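PDB 3IUS: NAD-dependent epimerase/dehydratase domain-containing protein from Ruegeria pomeroyi DSS-3, which is of unknown function but probably binds NAD, as a member of the NAD-dependent epimerase/dehydratase family with a Rossmann-type sheet. Local coordinates for residues A[123-128]-A[245-250]; A[163-168]-A[224-229]; A[170-175]-A[218-223]; A[180-185]-A[275-280]. All blocks are in the same frame, centred on the assembly; numbering follows the deposited sequence. Where two conformers were deposited one is given.

Contact 1. Residues A[123-128]-A[245-250]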
loop_
_atom_site.group_PDB
_atom_site.type_symbol
_atom_site.label_atom_id
_atom_site.label_comp_id
_atom_site.label_asym_id
_atom_site.label_seq_id
_atom_site.Cartn_x
_atom_site.Cartn_y
_atom_site.Cartn_z
ATOM N N PRO A 123 -10.942 -5.616 -12.595
ATOM C CA PRO A 123 -9.696 -6.376 -12.424
ATOM C C PRO A 123 -9.665 -7.579 -13.362
ATOM O O PRO A 123 -10.709 -8.156 -13.669
ATOM C CB PRO A 123 -9.750 -6.832 -10.963
ATOM C CG PRO A 123 -11.192 -6.690 -10.547
ATOM C CD PRO A 123 -11.788 -5.615 -11.390
ATOM N N THR A 124 -8.481 -7.961 -13.820
ATOM C CA THR A 124 -8.401 -9.060 -14.771
ATOM C C THR A 124 -7.887 -10.358 -14.156
ATOM O O THR A 124 -7.828 -11.380 -14.833
ATOM C CB THR A 124 -7.546 -8.694 -16.005
ATOM O OG1 THR A 124 -6.198 -8.442 -15.600
ATOM C CG2 THR A 124 -8.108 -7.459 -16.698
ATOM N N ALA A 125 -7.520 -10.320 -12.881
ATOM C CA ALA A 125 -7.000 -11.514 -12.221
ATOM C C ALA A 125 -7.608 -11.707 -10.835
ATOM O O ALA A 125 -8.266 -10.813 -10.308
ATOM C CB ALA A 125 -5.477 -11.467 -12.146
ATOM N N ALA A 126 -7.382 -12.880 -10.251
ATOM C CA ALA A 126 -8.008 -13.249 -8.983
ATOM C C ALA A 126 -7.705 -12.269 -7.850
ATOM O O ALA A 126 -8.605 -11.862 -7.113
ATOM C CB ALA A 126 -7.608 -14.663 -8.586
ATOM N N ARG A 127 -6.437 -11.894 -7.712
ATOM C CA ARG A 127 -6.031 -10.970 -6.658
ATOM C C ARG A 127 -6.818 -9.665 -6.727
ATOM O O ARG A 127 -7.294 -9.163 -5.711
ATOM C CB ARG A 127 -4.529 -10.692 -6.731
ATOM C CG ARG A 127 -3.673 -11.886 -6.364
ATOM C CD ARG A 127 -3.878 -12.287 -4.907
ATOM N NE ARG A 127 -3.000 -11.546 -4.003
ATOM C CZ ARG A 127 -3.275 -11.294 -2.726
ATOM N NH1 ARG A 127 -2.413 -10.610 -1.988
ATOM N NH2 ARG A 127 -4.416 -11.710 -2.191
ATOM N N GLY A 128 -6.949 -9.116 -7.930
ATOM C CA GLY A 128 -7.708 -7.898 -8.126
ATOM C C GLY A 128 -9.178 -8.069 -7.796
ATOM O O GLY A 128 -9.802 -7.161 -7.239
ATOM N N ALA A 245 4.291 -13.810 -12.417
ATOM C CA ALA A 245 5.128 -12.739 -12.939
ATOM C C ALA A 245 4.499 -12.126 -14.184
ATOM O O ALA A 245 4.489 -10.905 -14.355
ATOM C CB ALA A 245 6.533 -13.263 -13.246
ATOM N N ARG A 246 3.964 -12.981 -15.049
ATOM C CA ARG A 246 3.352 -12.534 -16.292
ATOM C C ARG A 246 2.102 -11.700 -16.026
ATOM O O ARG A 246 1.801 -10.768 -16.770
ATOM C CB ARG A 246 2.993 -13.737 -17.168
ATOM C CG ARG A 246 2.113 -13.408 -18.362
ATOM C CD ARG A 246 1.793 -14.656 -19.167
ATOM N NE ARG A 246 3.011 -15.359 -19.561
ATOM C CZ ARG A 246 3.689 -15.109 -20.678
ATOM N NH1 ARG A 246 3.261 -14.173 -21.517
ATOM N NH2 ARG A 246 4.791 -15.795 -20.956
ATOM N N SER A 247 1.386 -12.037 -14.959
ATOM C CA SER A 247 0.121 -11.380 -14.644
ATOM C C SER A 247 0.302 -9.891 -14.358
ATOM O O SER A 247 -0.642 -9.107 -14.485
ATOM C CB SER A 247 -0.560 -12.064 -13.455
ATOM O OG SER A 247 -1.899 -11.618 -13.308
ATOM N N PHE A 248 1.512 -9.501 -13.971
ATOM C CA PHE A 248 1.776 -8.099 -13.651
ATOM C C PHE A 248 1.955 -7.248 -14.902
ATOM O O PHE A 248 1.841 -6.022 -14.853
ATOM C CB PHE A 248 2.994 -7.968 -12.737
ATOM C CG PHE A 248 2.780 -8.534 -11.366
ATOM C CD1 PHE A 248 1.723 -8.097 -10.581
ATOM C CD2 PHE A 248 3.633 -9.499 -10.860
ATOM C CE1 PHE A 248 1.518 -8.615 -9.316
ATOM C CE2 PHE A 248 3.435 -10.021 -9.594
ATOM C CZ PHE A 248 2.376 -9.577 -8.821
ATOM N N TYR A 249 2.232 -7.906 -16.021
ATOM C CA TYR A 249 2.414 -7.221 -17.290
ATOM C C TYR A 249 1.181 -7.369 -18.174
ATOM O O TYR A 249 1.244 -7.137 -19.381
ATOM C CB TYR A 249 3.650 -7.767 -18.013
ATOM C CG TYR A 249 4.965 -7.351 -17.392
ATOM C CD1 TYR A 249 5.635 -6.212 -17.829
ATOM C CD2 TYR A 249 5.538 -8.093 -16.368
ATOM C CE1 TYR A 249 6.838 -5.827 -17.263
ATOM C CE2 TYR A 249 6.744 -7.715 -15.797
ATOM C CZ TYR A 249 7.387 -6.581 -16.246
ATOM O OH TYR A 249 8.583 -6.205 -15.681
ATOM N N SER A 250 0.060 -7.753 -17.570
ATOM C CA SER A 250 -1.166 -7.995 -18.326
ATOM C C SER A 250 -2.164 -6.854 -18.173
ATOM O O SER A 250 -3.228 -6.873 -18.781
ATOM C CB SER A 250 -1.824 -9.305 -17.889
ATOM O OG SER A 250 -2.324 -9.202 -16.566
#

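Contact 2. Residues A[163-168]-A[224-229]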
loop_
_atom_site.group_PDB
_atom_site.type_symbol
_atom_site.label_atom_id
_atom_site.label_comp_id
_atom_site.label_asym_id
_atom_site.label_seq_id
_atom_site.Cartn_x
_atom_site.Cartn_y
_atom_site.Cartn_z
ATOM N N SER A 163 19.753 -2.999 -2.850
ATOM C CA SER A 163 20.061 -4.312 -2.295
ATOM C C SER A 163 20.078 -5.344 -3.418
ATOM O O SER A 163 20.778 -6.352 -3.351
ATOM C CB SER A 163 19.002 -4.706 -1.268
ATOM O OG SER A 163 17.747 -4.906 -1.897
ATOM N N LYS A 164 19.302 -5.059 -4.456
ATOM C CA LYS A 164 19.061 -5.974 -5.563
ATOM C C LYS A 164 20.227 -6.027 -6.558
ATOM O O LYS A 164 20.250 -6.862 -7.464
ATOM C CB LYS A 164 17.766 -5.544 -6.257
ATOM C CG LYS A 164 17.367 -6.293 -7.511
ATOM C CD LYS A 164 15.924 -5.945 -7.853
ATOM C CE LYS A 164 15.661 -5.937 -9.352
ATOM N NZ LYS A 164 14.317 -5.356 -9.665
ATOM N N LEU A 165 21.205 -5.146 -6.373
ATOM C CA LEU A 165 22.291 -4.991 -7.335
ATOM C C LEU A 165 23.521 -5.813 -6.978
ATOM O O LEU A 165 23.653 -6.302 -5.856
ATOM C CB LEU A 165 22.694 -3.519 -7.431
ATOM C CG LEU A 165 21.610 -2.525 -7.832
ATOM C CD1 LEU A 165 21.982 -1.130 -7.358
ATOM C CD2 LEU A 165 21.394 -2.555 -9.340
ATOM N N GLY A 166 24.420 -5.961 -7.946
ATOM C CA GLY A 166 25.729 -6.537 -7.699
ATOM C C GLY A 166 25.817 -8.047 -7.586
ATOM O O GLY A 166 26.915 -8.599 -7.577
ATOM N N LYS A 167 24.679 -8.727 -7.501
ATOM C CA LYS A 167 24.708 -10.183 -7.357
ATOM C C LYS A 167 24.135 -10.942 -8.556
ATOM O O LYS A 167 23.728 -12.098 -8.432
ATOM C CB LYS A 167 24.051 -10.627 -6.042
ATOM C CG LYS A 167 22.798 -9.867 -5.656
ATOM C CD LYS A 167 22.583 -9.928 -4.150
ATOM C CE LYS A 167 21.264 -9.293 -3.747
ATOM N NZ LYS A 167 21.180 -9.074 -2.276
ATOM N N GLY A 168 24.123 -10.292 -9.717
ATOM C CA GLY A 168 23.689 -10.931 -10.947
ATOM C C GLY A 168 22.242 -11.368 -10.890
ATOM O O GLY A 168 21.502 -10.979 -9.984
ATOM N N GLU A 224 22.514 3.237 -12.575
ATOM C CA GLU A 224 23.186 4.494 -12.874
ATOM C C GLU A 224 23.713 5.171 -11.603
ATOM O O GLU A 224 24.868 5.580 -11.541
ATOM C CB GLU A 224 22.235 5.422 -13.632
ATOM C CG GLU A 224 22.820 6.770 -14.012
ATOM C CD GLU A 224 21.811 7.661 -14.720
ATOM O OE1 GLU A 224 20.842 7.122 -15.297
ATOM O OE2 GLU A 224 21.986 8.898 -14.699
ATOM N N LEU A 225 22.856 5.303 -10.592
ATOM C CA LEU A 225 23.253 5.905 -9.321
ATOM C C LEU A 225 24.423 5.187 -8.646
ATOM O O LEU A 225 25.238 5.812 -7.961
ATOM C CB LEU A 225 22.062 5.953 -8.367
ATOM C CG LEU A 225 21.013 6.996 -8.727
ATOM C CD1 LEU A 225 19.777 6.854 -7.842
ATOM C CD2 LEU A 225 21.592 8.402 -8.621
ATOM N N GLN A 226 24.495 3.875 -8.842
ATOM C CA GLN A 226 25.454 3.037 -8.136
ATOM C C GLN A 226 26.731 2.914 -8.952
ATOM O O GLN A 226 27.706 2.308 -8.510
ATOM C CB GLN A 226 24.843 1.655 -7.886
ATOM C CG GLN A 226 25.585 0.791 -6.870
ATOM C CD GLN A 226 25.183 1.076 -5.429
ATOM O OE1 GLN A 226 24.528 2.082 -5.129
ATOM N NE2 GLN A 226 25.567 0.181 -4.528
ATOM N N GLY A 227 26.724 3.491 -10.150
ATOM C CA GLY A 227 27.886 3.412 -11.019
ATOM C C GLY A 227 28.112 2.012 -11.546
ATOM O O GLY A 227 29.257 1.605 -11.788
ATOM N N LEU A 228 27.019 1.278 -11.741
ATOM C CA LEU A 228 27.061 -0.088 -12.246
ATOM C C LEU A 228 26.536 -0.197 -13.680
ATOM O O LEU A 228 25.797 0.659 -14.141
ATOM C CB LEU A 228 26.265 -1.010 -11.327
ATOM C CG LEU A 228 26.800 -1.090 -9.898
ATOM C CD1 LEU A 228 25.876 -1.926 -9.037
ATOM C CD2 LEU A 228 28.215 -1.676 -9.901
ATOM N N PRO A 229 26.929 -1.259 -14.394
ATOM C CA PRO A 229 26.475 -1.434 -15.777
ATOM C C PRO A 229 24.966 -1.598 -15.865
ATOM O O PRO A 229 24.357 -2.186 -14.974
ATOM C CB PRO A 229 27.157 -2.736 -16.203
ATOM C CG PRO A 229 28.334 -2.869 -15.289
ATOM C CD PRO A 229 27.856 -2.325 -13.980
#

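Contact 3. Residues A[170-175]-A[218-223]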
loop_
_atom_site.group_PDB
_atom_site.type_symbol
_atom_site.label_atom_id
_atom_site.label_comp_id
_atom_site.label_asym_id
_atom_site.label_seq_id
_atom_site.Cartn_x
_atom_site.Cartn_y
_atom_site.Cartn_z
ATOM N N ILE A 170 19.787 -10.426 -12.477
ATOM C CA ILE A 170 18.850 -9.316 -12.639
ATOM C C ILE A 170 18.671 -8.992 -14.117
ATOM O O ILE A 170 19.640 -8.921 -14.874
ATOM C CB ILE A 170 19.320 -8.046 -11.900
ATOM C CG1 ILE A 170 20.839 -7.895 -12.015
ATOM C CG2 ILE A 170 18.894 -8.090 -10.442
ATOM C CD1 ILE A 170 21.375 -6.608 -11.422
ATOM N N ARG A 171 17.425 -8.799 -14.525
ATOM C CA ARG A 171 17.124 -8.532 -15.922
ATOM C C ARG A 171 16.011 -7.503 -16.030
ATOM O O ARG A 171 15.154 -7.407 -15.153
ATOM C CB ARG A 171 16.736 -9.830 -16.634
ATOM C CG ARG A 171 15.751 -10.686 -15.853
ATOM C CD ARG A 171 16.115 -12.165 -15.916
ATOM N NE ARG A 171 15.706 -12.809 -17.162
ATOM C CZ ARG A 171 14.496 -13.316 -17.381
ATOM N NH1 ARG A 171 13.562 -13.240 -16.438
ATOM N NH2 ARG A 171 14.215 -13.892 -18.544
ATOM N N ARG A 172 16.042 -6.720 -17.100
ATOM C CA ARG A 172 14.996 -5.737 -17.340
ATOM C C ARG A 172 13.991 -6.301 -18.336
ATOM O O ARG A 172 14.326 -6.548 -19.494
ATOM C CB ARG A 172 15.597 -4.417 -17.839
ATOM C CG ARG A 172 16.410 -3.672 -16.781
ATOM C CD ARG A 172 17.036 -2.395 -17.325
ATOM N NE ARG A 172 17.969 -2.680 -18.412
ATOM C CZ ARG A 172 17.861 -2.179 -19.637
ATOM N NH1 ARG A 172 16.870 -1.343 -19.925
ATOM N NH2 ARG A 172 18.754 -2.498 -20.565
ATOM N N ILE A 173 12.762 -6.524 -17.877
ATOM C CA ILE A 173 11.709 -7.049 -18.736
ATOM C C ILE A 173 11.053 -5.914 -19.510
ATOM O O ILE A 173 10.518 -4.972 -18.915
ATOM C CB ILE A 173 10.619 -7.777 -17.923
ATOM C CG1 ILE A 173 11.239 -8.824 -16.994
ATOM C CG2 ILE A 173 9.584 -8.395 -18.849
ATOM C CD1 ILE A 173 12.020 -9.900 -17.712
ATOM N N ILE A 174 11.069 -6.016 -20.835
ATOM C CA ILE A 174 10.530 -4.962 -21.692
ATOM C C ILE A 174 9.164 -5.307 -22.294
ATOM O O ILE A 174 9.069 -6.101 -23.217
ATOM C CB ILE A 174 11.513 -4.619 -22.831
ATOM C CG1 ILE A 174 12.919 -4.407 -22.277
ATOM C CG2 ILE A 174 11.048 -3.382 -23.589
ATOM C CD1 ILE A 174 13.008 -3.257 -21.303
ATOM N N LYS A 175 8.096 -4.710 -21.763
ATOM C CA LYS A 175 6.779 -4.833 -22.370
ATOM C C LYS A 175 6.436 -3.476 -22.967
ATOM O O LYS A 175 6.398 -2.476 -22.245
ATOM C CB LYS A 175 5.730 -5.192 -21.313
ATOM C CG LYS A 175 4.296 -5.196 -21.828
ATOM C CD LYS A 175 3.930 -6.536 -22.431
ATOM C CE LYS A 175 2.527 -6.526 -23.016
ATOM N NZ LYS A 175 1.482 -6.211 -22.012
ATOM N N VAL A 218 13.338 2.080 -13.647
ATOM C CA VAL A 218 13.698 2.161 -12.240
ATOM C C VAL A 218 14.996 1.401 -12.007
ATOM O O VAL A 218 15.952 1.925 -11.423
ATOM C CB VAL A 218 12.591 1.616 -11.347
ATOM C CG1 VAL A 218 12.997 1.723 -9.886
ATOM C CG2 VAL A 218 11.312 2.392 -11.596
ATOM N N ILE A 219 15.011 0.161 -12.478
ATOM C CA ILE A 219 16.196 -0.686 -12.436
ATOM C C ILE A 219 17.391 0.023 -13.069
ATOM O O ILE A 219 18.489 0.046 -12.504
ATOM C CB ILE A 219 15.922 -2.007 -13.175
ATOM C CG1 ILE A 219 14.929 -2.860 -12.382
ATOM C CG2 ILE A 219 17.225 -2.764 -13.450
ATOM C CD1 ILE A 219 14.476 -4.113 -13.105
ATOM N N ALA A 220 17.177 0.605 -14.244
ATOM C CA ALA A 220 18.246 1.327 -14.921
ATOM C C ALA A 220 18.781 2.482 -14.076
ATOM O O ALA A 220 19.981 2.689 -13.981
ATOM C CB ALA A 220 17.772 1.836 -16.281
ATOM N N TYR A 221 17.882 3.245 -13.459
ATOM C CA TYR A 221 18.308 4.421 -12.705
ATOM C C TYR A 221 19.077 4.042 -11.442
ATOM O O TYR A 221 20.030 4.722 -11.058
ATOM C CB TYR A 221 17.113 5.323 -12.355
ATOM C CG TYR A 221 17.545 6.697 -11.900
ATOM C CD1 TYR A 221 18.343 7.497 -12.713
ATOM C CD2 TYR A 221 17.165 7.198 -10.659
ATOM C CE1 TYR A 221 18.749 8.752 -12.304
ATOM C CE2 TYR A 221 17.569 8.449 -10.242
ATOM C CZ TYR A 221 18.353 9.226 -11.071
ATOM O OH TYR A 221 18.755 10.474 -10.660
ATOM N N ALA A 222 18.665 2.956 -10.800
ATOM C CA ALA A 222 19.353 2.467 -9.614
ATOM C C ALA A 222 20.788 2.087 -9.995
ATOM O O ALA A 222 21.740 2.417 -9.291
ATOM C CB ALA A 222 18.619 1.272 -9.028
ATOM N N ALA A 223 20.933 1.418 -11.131
ATOM C CA ALA A 223 22.267 1.027 -11.611
ATOM C C ALA A 223 23.114 2.266 -11.902
ATOM O O ALA A 223 24.281 2.346 -11.521
ATOM C CB ALA A 223 22.154 0.153 -12.846
#

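Contact 4. Residues A[180-185]-A[275-280]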
loop_
_atom_site.group_PDB
_atom_site.type_symbol
_atom_site.label_atom_id
_atom_site.label_comp_id
_atom_site.label_asym_id
_atom_site.label_seq_id
_atom_site.Cartn_x
_atom_site.Cartn_y
_atom_site.Cartn_z
ATOM N N PHE A 180 4.404 1.134 -14.558
ATOM C CA PHE A 180 3.880 0.752 -13.250
ATOM C C PHE A 180 3.744 1.961 -12.329
ATOM O O PHE A 180 4.491 2.929 -12.439
ATOM C CB PHE A 180 4.764 -0.302 -12.582
ATOM C CG PHE A 180 4.691 -1.651 -13.228
ATOM C CD1 PHE A 180 3.478 -2.170 -13.646
ATOM C CD2 PHE A 180 5.834 -2.413 -13.390
ATOM C CE1 PHE A 180 3.408 -3.422 -14.232
ATOM C CE2 PHE A 180 5.772 -3.666 -13.974
ATOM C CZ PHE A 180 4.558 -4.167 -14.400
ATOM N N SER A 181 2.775 1.916 -11.425
ATOM C CA SER A 181 2.649 2.982 -10.456
ATOM C C SER A 181 3.438 2.652 -9.200
ATOM O O SER A 181 3.452 1.502 -8.744
ATOM C CB SER A 181 1.181 3.201 -10.087
ATOM O OG SER A 181 0.390 3.289 -11.250
ATOM N N ARG A 182 4.076 3.674 -8.638
ATOM C CA ARG A 182 4.840 3.535 -7.405
ATOM C C ARG A 182 4.449 4.575 -6.364
ATOM O O ARG A 182 3.999 5.667 -6.705
ATOM C CB ARG A 182 6.331 3.705 -7.684
ATOM C CG ARG A 182 6.809 3.147 -9.001
ATOM C CD ARG A 182 8.327 3.144 -9.025
ATOM N NE ARG A 182 8.861 2.426 -7.870
ATOM C CZ ARG A 182 10.060 2.639 -7.332
ATOM N NH1 ARG A 182 10.873 3.559 -7.832
ATOM N NH2 ARG A 182 10.443 1.934 -6.282
ATOM N N ILE A 183 4.684 4.243 -5.098
ATOM C CA ILE A 183 4.522 5.181 -3.993
ATOM C C ILE A 183 5.558 4.918 -2.895
ATOM O O ILE A 183 5.812 3.773 -2.537
ATOM C CB ILE A 183 3.097 5.108 -3.403
ATOM C CG1 ILE A 183 2.867 6.235 -2.393
ATOM C CG2 ILE A 183 2.837 3.740 -2.770
ATOM C CD1 ILE A 183 2.762 7.609 -3.010
ATOM N N HIS A 184 6.167 5.984 -2.386
ATOM C CA HIS A 184 7.125 5.871 -1.290
ATOM C C HIS A 184 6.368 5.700 0.019
ATOM O O HIS A 184 5.356 6.371 0.250
ATOM C CB HIS A 184 8.029 7.103 -1.223
ATOM C CG HIS A 184 9.157 6.966 -0.249
ATOM N ND1 HIS A 184 10.471 6.834 -0.646
ATOM C CD2 HIS A 184 9.165 6.923 1.104
ATOM C CE1 HIS A 184 11.241 6.724 0.424
ATOM N NE2 HIS A 184 10.472 6.776 1.496
ATOM N N VAL A 185 6.849 4.797 0.866
ATOM C CA VAL A 185 6.155 4.471 2.111
ATOM C C VAL A 185 5.942 5.689 3.020
ATOM O O VAL A 185 4.920 5.784 3.721
ATOM C CB VAL A 185 6.859 3.313 2.869
ATOM C CG1 VAL A 185 8.253 3.727 3.335
ATOM C CG2 VAL A 185 5.998 2.822 4.027
ATOM N N VAL A 275 13.709 11.080 -7.556
ATOM C CA VAL A 275 14.023 11.750 -6.296
ATOM C C VAL A 275 13.941 10.773 -5.126
ATOM O O VAL A 275 14.718 10.866 -4.170
ATOM C CB VAL A 275 13.134 12.990 -6.041
ATOM C CG1 VAL A 275 13.572 14.145 -6.937
ATOM C CG2 VAL A 275 11.690 12.660 -6.274
ATOM N N GLY A 276 13.007 9.829 -5.211
ATOM C CA GLY A 276 12.897 8.784 -4.209
ATOM C C GLY A 276 14.146 7.912 -4.164
ATOM O O GLY A 276 14.679 7.614 -3.093
ATOM N N LEU A 277 14.614 7.500 -5.333
ATOM C CA LEU A 277 15.798 6.645 -5.418
ATOM C C LEU A 277 17.085 7.331 -4.966
ATOM O O LEU A 277 17.944 6.705 -4.337
ATOM C CB LEU A 277 15.973 6.078 -6.834
ATOM C CG LEU A 277 15.518 4.632 -7.050
ATOM C CD1 LEU A 277 14.106 4.459 -6.573
ATOM C CD2 LEU A 277 15.648 4.192 -8.510
ATOM N N GLU A 278 17.233 8.605 -5.306
ATOM C CA GLU A 278 18.413 9.351 -4.896
ATOM C C GLU A 278 18.483 9.451 -3.373
ATOM O O GLU A 278 19.550 9.299 -2.786
ATOM C CB GLU A 278 18.427 10.735 -5.546
ATOM C CG GLU A 278 18.383 10.673 -7.064
ATOM C CD GLU A 278 18.409 12.040 -7.718
ATOM O OE1 GLU A 278 19.504 12.640 -7.794
ATOM O OE2 GLU A 278 17.338 12.503 -8.169
ATOM N N ALA A 279 17.335 9.702 -2.742
ATOM C CA ALA A 279 17.257 9.759 -1.285
ATOM C C ALA A 279 17.495 8.401 -0.627
ATOM O O ALA A 279 18.165 8.312 0.400
ATOM C CB ALA A 279 15.905 10.322 -0.848
ATOM N N LEU A 280 16.926 7.349 -1.212
ATOM C CA LEU A 280 17.084 5.997 -0.685
ATOM C C LEU A 280 18.540 5.559 -0.690
ATOM O O LEU A 280 19.020 4.955 0.269
ATOM C CB LEU A 280 16.244 4.998 -1.484
ATOM C CG LEU A 280 14.927 4.570 -0.833
ATOM C CD1 LEU A 280 14.044 5.776 -0.601
ATOM C CD2 LEU A 280 14.209 3.520 -1.673
#

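Contact 1. Residues A[123-128]-A[245-250]
Thr-124 and Ala-125 face Ser-247 and Ser-250 across a thin surface contact of 85 Å² in all, made by two pairs of side chains. One van der Waals touch sets a methyl against a hydroxyl. Ala-125, the N-cap residue of helix 126-140, turns its CB toward the other segment and brings it to 3.8 Å from Ser-247 OG in the conformer described. Ser-247 was modelled in two conformers, and in this one OG lies anti to its own backbone N (chi1 -168°), which carries the hydroxyl out toward Ala-125; the touch is described for that conformer, and the other is not considered.

The polar part is a meeting of two hydroxyls that do not bond to each other. Thr-124 OG1 and Ser-250 OG stand 4.1 Å apart, too far for a direct hydrogen bond; each has a partner elsewhere. Thr-124 OG1 is hydrogen-bonded to the Glu-251 carboxylate, just beyond the second segment. Ser-250 OG turns back on its own chain and donates to Ser-247 O over 2.7 Å, the donor standing 35° above the carbonyl plane. With chi1 at 68° the hydroxyl sits between its backbone N and carbonyl carbon, facing back across the turn.

Backbone bonds shape the second segment. Ser-247 to Ser-250 is a type I beta turn, in which the bond from Ser-250 N to Ser-247 O is weak at 3.4 Å, so the serine hydroxyl is a second link across the same turn.

In the fold, the contact sets the beginning of helix 126-140 beside the turn 247-250, to which helix 243-247 leads, while on that turn Tyr-249 meets the ring of Phe-180 edge-to-face, near the start of strand 182-184.

Contact 2. Residues A[163-168]-A[224-229]
Leu-165 is the first residue of 163-168 to reach the end of helix 215-226, and it has the largest share of the contact. Its side chain has CG beside the backbone N (chi1 -58°) and touches two partners with different atoms. CB lies 3.9 Å from Leu-228 CD1, while CD1 crosses the aliphatic part of Gln-226 at a slant, 4.0 Å from its CB and 4.1 Å from its CG. The bend of Gln-226 at chi2 (85°), about the CB-CG bond, turns the amide off the line of the methylenes, which lie against the leucine while the amide heads elsewhere: OE1 accepts a hydrogen bond from Gln-281 NE2, in helix 273-282.

Gly-166 follows with a positive phi and adds a marginal backbone touch, its N standing 4.4 Å from Leu-228 CD1. Lys-167 then folds back along its own segment, and NZ makes a weak hydrogen bond of 3.0 Å to Ser-163 O, bridging the ends of this irregular turn.

On the other side the chain leaves the helix through a Schellman motif. Gly-227, at positive phi, donates its N to Glu-224 O over 3.1 Å, and a probable hydrogen bond joins Leu-228 N to Ala-223 O. The turn of the chain at Gly-227 presents Leu-228 to the loop between strand 146-155 and strand 172-174.

All three touches are of van der Waals kind, and the sole polar atom among them, Gly-166 N, meets a methyl. Only 120 Å² is buried at a partly exposed edge, so dispersion and the covering of leucine methyls bring loop and helix end together here, without directional bonds to fix their spacing.

Contact 3. Residues A[170-175]-A[218-223]
Arg-172 NE is hydrogen-bonded to Pro-231 O, a grip that holds the head of the side chain while its aliphatic part crosses Ile-219 at a slant. Arg-172 CG comes within 3.5 Å of Ile-219 CG2, and CD of the same arginine lies 3.9 Å from that methyl. Ile-219 CG2 stands anti to the backbone N of its helix residue, which aims this branch at the strand; the other branch ends in CD1, 3.9 Å from Arg-171 O. Farther along, Arg-172 CD passes 4.4 Å from Ala-220 CB. The arginine bends at chi3 (-62°), about the CG-CD bond, so that NE and the guanidinium leave the line of the carbons that lie on the helix. An alanine in place of Ile-219 is likely to open a gap beside Arg-172 CG and take away the methyl it packs on.

The contact packs helix 215-226 against strand 172-174, which pairs in parallel with strand 233-235 in a small two-stranded sheet apart from the main one. Its chemistry is divided along one side chain: the methylenes of Arg-172 supply the apolar surface for Ile-219, and the charged head is tied by NE to the chain leading into strand 233-235.

Contact 4. Residues A[180-185]-A[275-280]
Arg-182 and His-184 point from strand 182-184, a member of the parallel Rossmann-type sheet, toward helix 273-282. The two sit on one side of the strand, separated by Ile-183, and each meets a leucine edge-on. Arg-182 and Leu-277 cross at about a right angle, the methyl CD1 of Leu-277 lying in the plane of the guanidinium at its edge and not over a face. A bend at chi3 (55°) turns the end of the arginine; the guanidinium also has a cation-pi contact with Tyr-155 of strand 146-155.

His-184 and Leu-280 run past each other in opposite directions, with Leu-280 CD1 near the ring plane beside CE1 and ND1. Leu-280 was modelled in two conformers and its spacing to CE1 is doubtful, so this pair defines a neighbourhood more than a close fit. The imidazole also meets the rings of Tyr-155, edge-to-face, and Tyr-270. His-184 is the N-cap residue of helix 185-197, placing the contact where strand passes into helix.

The backbones approach most closely where His-184 CA lies 7.1 Å from Gly-276 CA. Arg-182 NH1, buried here without a polar partner in the model, rests 3.6 Å from Leu-277 CD1.

Overall arrangement
From the N terminus, the chain forms most of the parallel Rossmann-type sheet before reaching 123-128, where contact 1 opens the first long loop, closed at 245-250. Within it, 163-168 and 224-229 close contact 2, and inside that loop 170-175 and 218-223 close contact 3; these two share helix 215-226. Contact 4 starts at 180-185, within all three loops, but closes at 275-280, beyond them, and so crosses each. Contacts 2 and 3 thus fix helix 215-226 to the loop and strand before it, contact 4 ties the main sheet to helix 273-282, and Val-218 and Leu-277 pack contacts 3 and 4 together. Lys-175 joins contact 3 to contact 1 through Tyr-249 O.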